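Local coordinates for erythrocyte membrane protein 1 (Plasmodium falciparum, PDB 2YK0), which probably binds host cell-surface receptors as an adhesin in rosetting, this piece being its N-terminal NTS-DBL1-alpha and CIDR-gamma double domain, at residues V515-L520 against E580-D585. The protein carries 8 engineered substitutions. Sequence-based numbering, arbitrary orientation.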
loop_
_atom_site.group_PDB
_atom_site.type_symbol
_atom_site.label_atom_id
_atom_site.label_comp_id
_atom_site.label_asym_id
_atom_site.label_seq_id
_atom_site.Cartn_x
_atom_site.Cartn_y
_atom_site.Cartn_z
ATOM N N VAL A 515 17.536 23.559 -5.902
ATOM C CA VAL A 515 16.729 22.677 -6.739
ATOM C C VAL A 515 15.452 22.318 -6.060
ATOM O O VAL A 515 15.426 22.062 -4.854
ATOM C CB VAL A 515 17.439 21.440 -7.381
ATOM C CG1 VAL A 515 18.486 21.844 -8.405
ATOM C CG2 VAL A 515 18.036 20.511 -6.334
ATOM N N ASP A 516 14.385 22.289 -6.861
ATOM C CA ASP A 516 13.037 21.998 -6.427
ATOM C C ASP A 516 12.658 20.532 -6.645
ATOM O O ASP A 516 12.014 20.149 -7.640
ATOM C CB ASP A 516 12.059 23.003 -7.048
ATOM C CG ASP A 516 11.441 23.962 -6.048
ATOM O OD1 ASP A 516 12.081 24.207 -4.969
ATOM O OD2 ASP A 516 10.303 24.452 -6.322
ATOM N N MET A 517 13.098 19.711 -5.690
ATOM C CA MET A 517 12.849 18.290 -5.688
ATOM C C MET A 517 11.441 17.935 -5.227
ATOM O O MET A 517 10.882 18.615 -4.364
ATOM C CB MET A 517 13.930 17.554 -4.897
ATOM C CG MET A 517 14.477 16.357 -5.662
ATOM S SD MET A 517 15.902 16.676 -6.744
ATOM C CE MET A 517 15.271 17.955 -7.874
ATOM N N ILE A 518 10.850 16.900 -5.830
ATOM C CA ILE A 518 9.499 16.475 -5.471
ATOM C C ILE A 518 9.554 15.619 -4.192
ATOM O O ILE A 518 10.191 14.563 -4.176
ATOM C CB ILE A 518 8.714 15.801 -6.651
ATOM C CG1 ILE A 518 8.564 16.751 -7.844
ATOM C CG2 ILE A 518 7.332 15.352 -6.194
ATOM C CD1 ILE A 518 8.584 16.060 -9.160
ATOM N N TYR A 519 8.878 16.085 -3.131
ATOM C CA TYR A 519 8.796 15.390 -1.851
ATOM C C TYR A 519 7.339 15.124 -1.521
ATOM O O TYR A 519 6.746 15.842 -0.717
ATOM C CB TYR A 519 9.446 16.223 -0.758
ATOM C CG TYR A 519 9.932 15.388 0.395
ATOM C CD1 TYR A 519 9.107 15.107 1.474
ATOM C CD2 TYR A 519 11.237 14.927 0.436
ATOM C CE1 TYR A 519 9.565 14.365 2.558
ATOM C CE2 TYR A 519 11.708 14.185 1.513
ATOM C CZ TYR A 519 10.866 13.890 2.565
ATOM O OH TYR A 519 11.346 13.141 3.613
ATOM N N LEU A 520 6.762 14.076 -2.137
ATOM C CA LEU A 520 5.351 13.733 -1.969
ATOM C C LEU A 520 4.907 13.189 -0.628
ATOM O O LEU A 520 3.702 13.177 -0.364
ATOM C CB LEU A 520 4.793 12.958 -3.164
ATOM C CG LEU A 520 3.982 13.761 -4.220
ATOM C CD1 LEU A 520 4.216 15.291 -4.150
ATOM C CD2 LEU A 520 4.247 13.231 -5.627
ATOM N N GLU A 580 21.472 13.150 -12.642
ATOM C CA GLU A 580 20.531 12.073 -12.841
ATOM C C GLU A 580 19.330 12.164 -11.936
ATOM O O GLU A 580 18.229 11.819 -12.361
ATOM C CB GLU A 580 21.250 10.735 -12.719
ATOM C CG GLU A 580 22.317 10.551 -13.796
ATOM C CD GLU A 580 22.978 9.196 -13.962
ATOM O OE1 GLU A 580 23.188 8.482 -12.954
ATOM O OE2 GLU A 580 23.381 8.896 -15.109
ATOM N N ARG A 581 19.517 12.674 -10.703
ATOM C CA ARG A 581 18.417 12.891 -9.760
ATOM C C ARG A 581 17.516 13.950 -10.347
ATOM O O ARG A 581 16.315 13.745 -10.426
ATOM C CB ARG A 581 18.925 13.361 -8.386
ATOM C CG ARG A 581 19.337 12.249 -7.472
ATOM C CD ARG A 581 19.327 12.752 -6.049
ATOM N NE ARG A 581 20.199 11.947 -5.191
ATOM C CZ ARG A 581 20.495 12.248 -3.931
ATOM N NH1 ARG A 581 20.003 13.343 -3.369
ATOM N NH2 ARG A 581 21.277 11.447 -3.220
ATOM N N TRP A 582 18.113 15.056 -10.796
ATOM C CA TRP A 582 17.437 16.190 -11.408
ATOM C C TRP A 582 16.645 15.750 -12.659
ATOM O O TRP A 582 15.496 16.150 -12.861
ATOM C CB TRP A 582 18.473 17.269 -11.767
ATOM C CG TRP A 582 17.847 18.592 -12.069
ATOM C CD1 TRP A 582 17.560 19.579 -11.174
ATOM C CD2 TRP A 582 17.358 19.046 -13.341
ATOM N NE1 TRP A 582 16.917 20.618 -11.806
ATOM C CE2 TRP A 582 16.780 20.315 -13.139
ATOM C CE3 TRP A 582 17.342 18.497 -14.633
ATOM C CZ2 TRP A 582 16.208 21.051 -14.186
ATOM C CZ3 TRP A 582 16.763 19.217 -15.663
ATOM C CH2 TRP A 582 16.192 20.469 -15.433
ATOM N N LEU A 583 17.275 14.903 -13.473
ATOM C CA LEU A 583 16.753 14.368 -14.717
ATOM C C LEU A 583 15.543 13.452 -14.491
ATOM O O LEU A 583 14.579 13.492 -15.269
ATOM C CB LEU A 583 17.884 13.629 -15.416
ATOM C CG LEU A 583 18.941 14.503 -16.063
ATOM C CD1 LEU A 583 20.163 13.694 -16.334
ATOM C CD2 LEU A 583 18.426 15.135 -17.358
ATOM N N LYS A 584 15.589 12.663 -13.402
ATOM C CA LYS A 584 14.509 11.780 -12.986
ATOM C C LYS A 584 13.306 12.654 -12.608
ATOM O O LYS A 584 12.192 12.467 -13.133
ATOM C CB LYS A 584 14.994 10.925 -11.785
ATOM C CG LYS A 584 14.111 9.741 -11.343
ATOM C CD LYS A 584 13.272 9.049 -12.454
ATOM C CE LYS A 584 11.793 9.034 -12.110
ATOM N NZ LYS A 584 11.468 8.097 -10.996
ATOM N N ASP A 585 13.587 13.665 -11.745
ATOM C CA ASP A 585 12.666 14.661 -11.215
ATOM C C ASP A 585 12.033 15.467 -12.337
ATOM O O ASP A 585 10.823 15.627 -12.325
ATOM C CB ASP A 585 13.378 15.573 -10.181
ATOM C CG ASP A 585 12.464 16.259 -9.162
ATOM O OD1 ASP A 585 12.009 15.576 -8.208
ATOM O OD2 ASP A 585 12.276 17.496 -9.264
#
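Asp585 reaches from its helix to strand 511-518 and takes the backbone N-H of Ile518 on its carboxylate. The bond from Ile518 N to OD1 is 3.0 Å and nearly straight, with an N-H...O angle of 167°, and it uses the syn lone pair, on the side of the other carboxylate oxygen. The first side-chain bond of Asp585 already points toward the strand, and CG, anti to the backbone N (chi1 -156°), carries the carboxylate on to Ile518 N. OD2 comes to 3.1 Å from the carbonyl O of Asp516; both are acceptors, so that approach is no bond, and Lys625 of helix 611-636, close to both residues, probably eases it, giving Asp516 O a weak hydrogen bond.

Apolar groups cover the carboxylate. Met517 bends at chi2 and chi3 so that its methyl CE curls back over Asp585, 3.5 Å from CG, while CE also lies 4.3 Å from CD1 of Trp582, oblique to the ring. Ile518 CD1 lies over the opposite face of the carboxylate from Met517 CE, 3.6 Å from OD1. One turn back along the helix, Trp582 presents its five-membered ring to Val515, whose CG1 meets CD1 at the ring edge, 3.7 Å away and near the plane. Glu628 accepts the indole NE1 hydrogen and also binds the backbone N of Asp516, while Trp629 stacks on the ring, so helix 611-636 holds strand and tryptophan together.

Strand 511-518 is an outer strand of a four-stranded antiparallel sheet, paired with 542-552, and helix 575-601 passes it with the short axes at 60° and 9.0 Å. The arrangement is a helix packed on a sheet in the CIDR-gamma part of the protein, with a helix aspartate receiving a strand backbone amide.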